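PDB 5AH1: triacylglycerol lipase from Clostridium botulinum, which hydrolyses ester bonds, including those of synthetic polyesters, as a zinc-binding alpha/beta-hydrolase, and probably acts as a triacylglycerol lipase. Local coordinates for residues 150-156 / 299-303; 401-406 / 414-418. One frame throughout, in Å; residues are numbered along the deposited sequence. Where two conformers were deposited one is given.

Contact 1. Residues 150-156 / 299-303; sequences HAKKFKH and STKDI. With ZN (zinc ion), chain B.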
ATOM      1  N   HIS A 150       4.651  22.612   0.966  1.00  8.16           N
ATOM      2  CA  HIS A 150       3.649  21.658   1.406  1.00  7.57           C
ATOM      3  C   HIS A 150       3.348  21.816   2.882  1.00  8.19           C
ATOM      4  O   HIS A 150       2.179  21.873   3.290  1.00  8.88           O
ATOM      5  CB  HIS A 150       4.159  20.244   1.136  1.00  7.18           C
ATOM      6  CG  HIS A 150       3.276  19.176   1.687  1.00  6.47           C
ATOM      7  ND1 HIS A 150       2.335  18.508   0.929  1.00  7.37           N
ATOM      8  CD2 HIS A 150       3.198  18.644   2.929  1.00  6.54           C
ATOM      9  CE1 HIS A 150       1.719  17.617   1.685  1.00  6.90           C
ATOM     10  NE2 HIS A 150       2.213  17.689   2.909  1.00  7.62           N
ATOM     11  N   ALA A 151       4.392  21.909   3.696  1.00  8.15           N
ATOM     12  CA  ALA A 151       4.187  21.989   5.137  1.00  8.50           C
ATOM     13  C   ALA A 151       3.445  23.277   5.508  1.00  8.85           C
ATOM     14  O   ALA A 151       2.611  23.297   6.416  1.00  9.72           O
ATOM     15  CB  ALA A 151       5.518  21.897   5.859  1.00  9.26           C
ATOM     16  N   LYS A 152       3.733  24.358   4.796  1.00  9.22           N
ATOM     17  CA  LYS A 152       3.039  25.604   5.043  1.00 10.95           C
ATOM     18  C   LYS A 152       1.574  25.494   4.629  1.00 10.67           C
ATOM     19  O   LYS A 152       0.682  25.938   5.355  1.00 12.26           O
ATOM     20  CB  LYS A 152       3.702  26.765   4.306  1.00 13.63           C
ATOM     21  CG  LYS A 152       3.018  28.095   4.577  1.00 18.57           C
ATOM     22  CD  LYS A 152       3.762  29.240   3.921  1.00 22.74           C
ATOM     23  CE  LYS A 152       3.064  30.580   4.149  1.00 26.54           C
ATOM     24  NZ  LYS A 152       3.843  31.708   3.550  1.00 28.98           N
ATOM     25  N   LYS A 153       1.319  24.933   3.455  1.00 10.42           N
ATOM     26  CA  LYS A 153      -0.036  24.796   2.957  1.00 10.87           C
ATOM     27  C   LYS A 153      -0.922  23.964   3.878  1.00 10.57           C
ATOM     28  O   LYS A 153      -2.070  24.328   4.145  1.00 11.79           O
ATOM     29  CB  LYS A 153       0.002  24.163   1.565  1.00 12.33           C
ATOM     30  CG  LYS A 153      -1.371  23.928   0.948  1.00 15.20           C
ATOM     31  CD  LYS A 153      -1.247  23.351  -0.451  1.00 18.28           C
ATOM     32  CE  LYS A 153      -2.603  23.103  -1.070  1.00 22.33           C
ATOM     33  NZ  LYS A 153      -3.277  24.401  -1.363  1.00 25.87           N
ATOM     34  N   PHE A 154      -0.383  22.845   4.357  1.00  8.91           N
ATOM     35  CA  PHE A 154      -1.163  21.911   5.157  1.00  9.60           C
ATOM     36  C   PHE A 154      -1.012  22.124   6.666  1.00 10.14           C
ATOM     37  O   PHE A 154      -1.649  21.440   7.461  1.00 11.32           O
ATOM     38  CB  PHE A 154      -0.867  20.478   4.713  1.00  9.89           C
ATOM     39  CG  PHE A 154      -1.407  20.176   3.345  1.00 10.26           C
ATOM     40  CD1 PHE A 154      -2.764  20.165   3.104  1.00 10.64           C
ATOM     41  CD2 PHE A 154      -0.556  19.928   2.284  1.00 10.67           C
ATOM     42  CE1 PHE A 154      -3.260  19.898   1.840  1.00 11.03           C
ATOM     43  CE2 PHE A 154      -1.052  19.661   1.015  1.00 11.40           C
ATOM     44  CZ  PHE A 154      -2.408  19.647   0.795  1.00 11.72           C
ATOM     45  N   LYS A 155      -0.196  23.103   7.050  1.00  9.69           N
ATOM     46  CA  LYS A 155      -0.028  23.503   8.446  1.00 10.91           C
ATOM     47  C   LYS A 155       0.499  22.378   9.318  1.00 10.46           C
ATOM     48  O   LYS A 155      -0.052  22.052  10.359  1.00 11.27           O
ATOM     49  CB  LYS A 155      -1.341  24.052   9.000  1.00 14.44           C
ATOM     50  CG  LYS A 155      -1.943  25.154   8.135  1.00 18.16           C
ATOM     51  CD  LYS A 155      -3.316  25.575   8.622  1.00 22.31           C
ATOM     52  CE  LYS A 155      -3.920  26.652   7.718  1.00 26.62           C
ATOM     53  NZ  LYS A 155      -4.073  26.216   6.290  1.00 29.54           N
ATOM     54  N   HIS A 156       1.599  21.787   8.872  1.00  8.97           N
ATOM     55  CA  HIS A 156       2.330  20.813   9.670  1.00  8.76           C
ATOM     56  C   HIS A 156       3.830  21.050   9.577  1.00  8.13           C
ATOM     57  O   HIS A 156       4.287  21.940   8.876  1.00  9.00           O
ATOM     58  CB  HIS A 156       1.882  19.356   9.389  1.00  7.82           C
ATOM     59  CG  HIS A 156       2.336  18.732   8.088  1.00  8.13           C
ATOM     60  ND1 HIS A 156       3.654  18.484   7.767  1.00  8.10           N
ATOM     61  CD2 HIS A 156       1.603  18.176   7.088  1.00  7.16           C
ATOM     62  CE1 HIS A 156       3.709  17.845   6.609  1.00  6.86           C
ATOM     63  NE2 HIS A 156       2.479  17.628   6.183  1.00  7.38           N
ATOM     64  N   SER A 299     -10.479  17.552   8.908  1.00  8.79           N
ATOM     65  CA  SER A 299     -10.037  18.950   8.801  1.00  9.41           C
ATOM     66  C   SER A 299      -8.871  19.184   7.854  1.00  8.75           C
ATOM     67  O   SER A 299      -8.382  20.303   7.734  1.00  9.73           O
ATOM     68  CB  SER A 299      -9.653  19.490  10.175  1.00 10.92           C
ATOM     69  OG  SER A 299     -10.785  19.477  11.038  1.00 11.79           O
ATOM     70  N   THR A 300      -8.422  18.126   7.180  1.00  8.26           N
ATOM     71  CA  THR A 300      -7.377  18.253   6.165  1.00  7.80           C
ATOM     72  C   THR A 300      -7.538  17.211   5.065  1.00  7.95           C
ATOM     73  O   THR A 300      -8.051  16.112   5.311  1.00  9.44           O
ATOM     74  CB  THR A 300      -5.956  18.113   6.779  1.00  9.58           C
ATOM     75  OG1 THR A 300      -4.969  18.370   5.775  1.00  8.72           O
ATOM     76  CG2 THR A 300      -5.702  16.712   7.364  1.00  9.71           C
ATOM     77  N   LYS A 301      -7.122  17.541   3.851  0.50  7.85           N
ATOM     78  CA  LYS A 301      -7.012  16.504   2.830  0.50  7.48           C
ATOM     79  C   LYS A 301      -5.641  15.828   2.863  0.50  6.74           C
ATOM     80  O   LYS A 301      -5.423  14.865   2.131  0.50  6.48           O
ATOM     81  CB  LYS A 301      -7.336  17.046   1.443  0.50  7.52           C
ATOM     82  CG  LYS A 301      -6.359  18.037   0.885  0.50  9.74           C
ATOM     83  CD  LYS A 301      -6.780  18.388  -0.535  0.50 11.10           C
ATOM     84  CE  LYS A 301      -5.789  19.305  -1.252  0.50 12.54           C
ATOM     85  NZ  LYS A 301      -6.306  19.663  -2.615  0.50 13.46           N
ATOM     86  N   ASP A 302      -4.723  16.318   3.700  1.00  6.74           N
ATOM     87  CA  ASP A 302      -3.381  15.721   3.780  1.00  7.09           C
ATOM     88  C   ASP A 302      -3.304  14.557   4.768  1.00  6.32           C
ATOM     89  O   ASP A 302      -2.521  14.594   5.723  1.00  8.11           O
ATOM     90  CB  ASP A 302      -2.385  16.823   4.155  1.00  7.03           C
ATOM     91  CG  ASP A 302      -0.931  16.392   4.053  1.00  6.68           C
ATOM     92  OD1 ASP A 302      -0.570  15.653   3.103  1.00  6.73           O
ATOM     93  OD2 ASP A 302      -0.138  16.833   4.916  1.00  7.82           O
ATOM     94  N   ILE A 303      -4.121  13.532   4.542  1.00  6.53           N
ATOM     95  CA  ILE A 303      -4.228  12.395   5.461  1.00  7.33           C
ATOM     96  C   ILE A 303      -4.662  11.155   4.658  1.00  7.45           C
ATOM     97  O   ILE A 303      -5.231  11.296   3.584  1.00  8.11           O
ATOM     98  CB  ILE A 303      -5.198  12.770   6.625  1.00  9.52           C
ATOM     99  CG1 ILE A 303      -5.027  11.838   7.824  1.00 12.45           C
ATOM    100  CG2 ILE A 303      -6.625  12.859   6.119  1.00  9.97           C
ATOM    101  CD1 ILE A 303      -3.693  11.994   8.548  1.00 13.24           C
TER
HETATM  102 ZN    ZN B1455       1.780  16.523   4.581  1.00  8.88          ZN
HETATM  103  O   HOH W   1      -4.123  20.792   6.653  1.00 13.51           O

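Contact 2. Residues 401-406 / 414-418; sequences DVIEQY and QWNAM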
ATOM      1  N   ASP A 401      -2.356   7.499 -17.874  1.00  7.99           N
ATOM      2  CA  ASP A 401      -1.542   6.284 -17.960  1.00  7.94           C
ATOM      3  C   ASP A 401      -2.209   5.250 -18.852  1.00  8.31           C
ATOM      4  O   ASP A 401      -3.443   5.137 -18.897  1.00  8.73           O
ATOM      5  CB  ASP A 401      -1.354   5.657 -16.580  1.00  7.79           C
ATOM      6  CG  ASP A 401      -0.417   6.435 -15.667  1.00  7.67           C
ATOM      7  OD1 ASP A 401       0.058   7.539 -16.019  1.00  9.10           O
ATOM      8  OD2 ASP A 401      -0.130   5.891 -14.578  1.00  8.29           O
ATOM      9  N   VAL A 402      -1.387   4.488 -19.571  1.00  8.76           N
ATOM     10  CA  VAL A 402      -1.869   3.374 -20.369  1.00  8.88           C
ATOM     11  C   VAL A 402      -1.875   2.129 -19.500  1.00  8.45           C
ATOM     12  O   VAL A 402      -0.900   1.860 -18.784  1.00  8.81           O
ATOM     13  CB  VAL A 402      -0.985   3.185 -21.613  1.00 10.16           C
ATOM     14  CG1 VAL A 402      -1.341   1.893 -22.370  1.00 11.71           C
ATOM     15  CG2 VAL A 402      -1.137   4.385 -22.527  1.00 12.06           C
ATOM     16  N   ILE A 403      -2.961   1.371 -19.597  1.00  8.68           N
ATOM     17  CA  ILE A 403      -3.101   0.075 -18.941  1.00  9.50           C
ATOM     18  C   ILE A 403      -3.472  -0.966 -19.978  1.00 10.74           C
ATOM     19  O   ILE A 403      -4.432  -0.787 -20.724  1.00 12.08           O
ATOM     20  CB  ILE A 403      -4.216   0.108 -17.853  1.00  9.49           C
ATOM     21  CG1 ILE A 403      -3.965   1.231 -16.842  1.00  8.49           C
ATOM     22  CG2 ILE A 403      -4.349  -1.248 -17.153  1.00 10.92           C
ATOM     23  CD1 ILE A 403      -5.132   1.467 -15.900  1.00  9.29           C
ATOM     24  N   GLU A 404      -2.713  -2.053 -20.027  1.00 11.52           N
ATOM     25  CA  GLU A 404      -3.072  -3.191 -20.864  1.00 13.70           C
ATOM     26  C   GLU A 404      -2.942  -4.454 -20.048  1.00 13.01           C
ATOM     27  O   GLU A 404      -2.043  -4.577 -19.216  1.00 13.25           O
ATOM     28  CB  GLU A 404      -2.138  -3.317 -22.059  1.00 17.94           C
ATOM     29  CG  GLU A 404      -2.093  -2.143 -23.007  1.00 22.96           C
ATOM     30  CD  GLU A 404      -1.089  -2.385 -24.145  1.00 27.80           C
ATOM     31  OE1 GLU A 404      -0.683  -3.559 -24.353  1.00 30.45           O
ATOM     32  OE2 GLU A 404      -0.693  -1.413 -24.825  1.00 29.50           O
ATOM     33  N   GLN A 405      -3.828  -5.407 -20.295  1.00 13.72           N
ATOM     34  CA  GLN A 405      -3.700  -6.705 -19.661  1.00 15.01           C
ATOM     35  C   GLN A 405      -2.448  -7.397 -20.188  1.00 14.74           C
ATOM     36  O   GLN A 405      -2.140  -7.333 -21.378  1.00 15.84           O
ATOM     37  CB  GLN A 405      -4.954  -7.560 -19.871  1.00 18.91           C
ATOM     38  CG  GLN A 405      -6.253  -6.934 -19.322  1.00 22.38           C
ATOM     39  CD  GLN A 405      -6.211  -6.603 -17.825  1.00 25.17           C
ATOM     40  OE1 GLN A 405      -5.987  -7.478 -16.981  1.00 25.55           O
ATOM     41  NE2 GLN A 405      -6.455  -5.333 -17.494  1.00 26.92           N
ATOM     42  N   TYR A 406      -1.710  -8.027 -19.287  1.00 14.31           N
ATOM     43  CA  TYR A 406      -0.485  -8.713 -19.641  1.00 15.41           C
ATOM     44  C   TYR A 406      -0.760  -9.727 -20.738  1.00 17.92           C
ATOM     45  O   TYR A 406      -1.728 -10.481 -20.668  1.00 18.26           O
ATOM     46  CB  TYR A 406       0.074  -9.402 -18.404  1.00 15.92           C
ATOM     47  CG  TYR A 406       1.359 -10.136 -18.650  1.00 16.20           C
ATOM     48  CD1 TYR A 406       2.557  -9.450 -18.797  1.00 17.03           C
ATOM     49  CD2 TYR A 406       1.379 -11.511 -18.723  1.00 16.71           C
ATOM     50  CE1 TYR A 406       3.735 -10.119 -19.031  1.00 17.83           C
ATOM     51  CE2 TYR A 406       2.552 -12.193 -18.952  1.00 17.10           C
ATOM     52  CZ  TYR A 406       3.732 -11.490 -19.096  1.00 18.29           C
ATOM     53  OH  TYR A 406       4.909 -12.164 -19.325  1.00 20.11           O
ATOM     54  N   GLN A 414       4.201   1.886 -18.935  1.00  9.28           N
ATOM     55  CA  GLN A 414       2.766   1.707 -18.850  1.00  9.95           C
ATOM     56  C   GLN A 414       2.474   0.556 -17.888  1.00  9.36           C
ATOM     57  O   GLN A 414       3.388  -0.152 -17.465  1.00 10.29           O
ATOM     58  CB  GLN A 414       2.182   1.454 -20.237  1.00 10.54           C
ATOM     59  CG  GLN A 414       2.676   0.208 -20.929  1.00 11.56           C
ATOM     60  CD  GLN A 414       2.092   0.134 -22.315  1.00 12.75           C
ATOM     61  OE1 GLN A 414       2.320   1.009 -23.140  1.00 15.20           O
ATOM     62  NE2 GLN A 414       1.290  -0.875 -22.561  1.00 13.26           N
ATOM     63  N   TRP A 415       1.208   0.368 -17.554  1.00  8.60           N
ATOM     64  CA  TRP A 415       0.788  -0.677 -16.626  1.00  7.99           C
ATOM     65  C   TRP A 415       0.587  -2.018 -17.321  1.00  8.50           C
ATOM     66  O   TRP A 415      -0.209  -2.134 -18.248  1.00  9.34           O
ATOM     67  CB  TRP A 415      -0.512  -0.257 -15.926  1.00  7.78           C
ATOM     68  CG  TRP A 415      -0.284   0.914 -15.048  1.00  8.24           C
ATOM     69  CD1 TRP A 415      -0.341   2.230 -15.399  1.00  8.25           C
ATOM     70  CD2 TRP A 415       0.151   0.874 -13.693  1.00  7.56           C
ATOM     71  NE1 TRP A 415       0.015   3.021 -14.337  1.00  7.23           N
ATOM     72  CE2 TRP A 415       0.297   2.212 -13.264  1.00  7.25           C
ATOM     73  CE3 TRP A 415       0.372  -0.157 -12.776  1.00  8.11           C
ATOM     74  CZ2 TRP A 415       0.715   2.528 -11.978  1.00  7.56           C
ATOM     75  CZ3 TRP A 415       0.787   0.150 -11.507  1.00  8.27           C
ATOM     76  CH2 TRP A 415       0.940   1.486 -11.105  1.00  8.36           C
ATOM     77  N   ASN A 416       1.296  -3.012 -16.814  1.00  8.02           N
ATOM     78  CA  ASN A 416       1.174  -4.405 -17.224  1.00  8.99           C
ATOM     79  C   ASN A 416       0.259  -5.002 -16.150  1.00  8.52           C
ATOM     80  O   ASN A 416       0.698  -5.298 -15.036  1.00  8.94           O
ATOM     81  CB  ASN A 416       2.531  -5.102 -17.243  1.00  9.84           C
ATOM     82  CG  ASN A 416       3.482  -4.509 -18.260  1.00 10.51           C
ATOM     83  OD1 ASN A 416       3.661  -5.062 -19.344  1.00 11.58           O
ATOM     84  ND2 ASN A 416       4.138  -3.422 -17.912  1.00 12.18           N
ATOM     85  N   ALA A 417      -1.029  -5.109 -16.477  1.00  8.44           N
ATOM     86  CA  ALA A 417      -2.042  -5.592 -15.540  1.00  9.42           C
ATOM     87  C   ALA A 417      -2.024  -7.120 -15.538  1.00  8.72           C
ATOM     88  O   ALA A 417      -2.383  -7.767 -16.521  1.00  9.49           O
ATOM     89  CB  ALA A 417      -3.424  -5.038 -15.895  1.00 10.22           C
ATOM     90  N   MET A 418      -1.551  -7.684 -14.431  1.00  8.90           N
ATOM     91  CA  MET A 418      -1.205  -9.099 -14.379  1.00 10.00           C
ATOM     92  C   MET A 418      -2.438  -9.962 -14.067  1.00 10.26           C
ATOM     93  O   MET A 418      -3.484  -9.446 -13.667  1.00 10.50           O
ATOM     94  CB  MET A 418      -0.059  -9.301 -13.371  1.00  9.77           C
ATOM     95  CG  MET A 418       1.152  -8.432 -13.685  1.00 10.77           C
ATOM     96  SD  MET A 418       1.888  -8.784 -15.308  1.00 11.18           S
ATOM     97  CE  MET A 418       2.612 -10.399 -15.024  1.00 12.87           C
TER
HETATM   98  O   HOH W   2      -5.308  -7.541 -14.131  1.00 13.22           O

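Contact 1. Residues 150-156 / 299-303
His-150, His-156 and Asp-302 meet at a zinc ion, and metal coordination is the main chemistry between 150-156 and 299-303. Zinc lies 2.1 Å from His-150 NE2 and 2.0 Å from Asp-302 OD2, with His-156 NE2 as the third ligand here; Asp-130, from helix 128-140, completes the site. The other carboxylate oxygen, Asp-302 OD1, stands 2.9 Å from the zinc, so Asp-302 coordinates essentially through one oxygen. The His-156 ring is nearly coplanar with the carboxylate (11° between planes), whereas the His-150 ring is turned steeply against it (74°). The Asp-302 carboxylate reaches the metal because chi1 (-171°) swings CG away from the backbone N, and Ser-127 hydrogen-bonds its OD1.

Apolar packing comes from Phe-154. Asp-302 CB lies over one face of its ring, a CH-pi contact at 3.8 Å from the Phe-154 centroid, and the carboxylate is stacked above the same ring. Lys-301 passes the outer part of the ring, CE at its edge in plane and CG 3.7 Å from Phe-154 CE1, while its ammonium group pairs with Glu-315.

Hydrogen bonding is local or water-borne. Thr-300 OG1 accepts a nearly straight bond from Asp-302 N at 2.9 Å, an ST turn that braces the backbone of the ligand residue. One water, 2.7 Å from both Phe-154 O and Thr-300 OG1, joins Phe-154 to this turn.

Two imidazoles and two carboxylates thus hold the zinc, and the metal probably tempers the repulsion between the acidic ligands while fastening the loop to helix 148-154 and the residues after it.

Contact 2. Residues 401-406 / 414-418
Trp-415 has the most surface buried by the contact, and its indole pairs with Asp-401. The bond from Trp-415 NE1 to Asp-401 OD2 measures 2.9 Å and is nearly straight (169°); OD2 lies in the indole plane and is approached on the anti side of the carboxylate, somewhat out of its plane. Ala-322 N gives the second oxygen, OD1, another donor. Ile-403 CG1 packs 3.9 Å from Trp-415 CB, on the sheet face that these two residues share with Gln-405 and Ala-417. The Trp-415 backbone works both ways, its N donating to Val-402 O and its O accepting from Glu-404 N.

Tyr-406, at the other end, takes the Met-418 methyl over the centre of its ring: CE is 3.9 Å from the Tyr-406 centroid and 12° off the normal. The sulfur sits obliquely, SD being 3.6 Å from Tyr-406 CD1, a Met-aromatic contact. Bends at chi2 and chi3 curl the methionine chain back to place its methyl there.

Between these ends, Ala-417 N donates to Glu-404 O (3.0 Å) and Ala-417 O accepts from Tyr-406 N (2.9 Å), while its methyl touches Gln-405 NE2. On the side of Glu-404 and Asn-416, Gln-414 NE2 donates to Glu-404 OE2 at 3.1 Å, from well above the carboxylate plane.

Trp-415 thus bonds to both neighbours of its partner Ile-403, and Glu-404 to both neighbours of Asn-416; this stagger, with N-to-C directions 30° apart, is that of parallel strands. Strand 403-405 forms one edge of the central parallel sheet of the alpha/beta-hydrolase fold, and 415-417 links it to 327-331.

Contact 1 and contact 2 are separate: their centres lie about 33 Å apart and their nearest atoms about 19 Å, with no touch. Both are partly buried, and both belong to the lipase-like part of the chain. Contact 1 ties helix 148-154 and the turn after it to a loop more than 140 residues further along the chain, away from the central sheet, and relies on a metal and an aromatic ring, with no direct hydrogen bond between its segments. Contact 2 joins two neighbouring strands at the edge of that sheet, only a short connection apart, through regular backbone bonds supplemented by side-chain pairs. It also buries more surface, 559 against 237 Å².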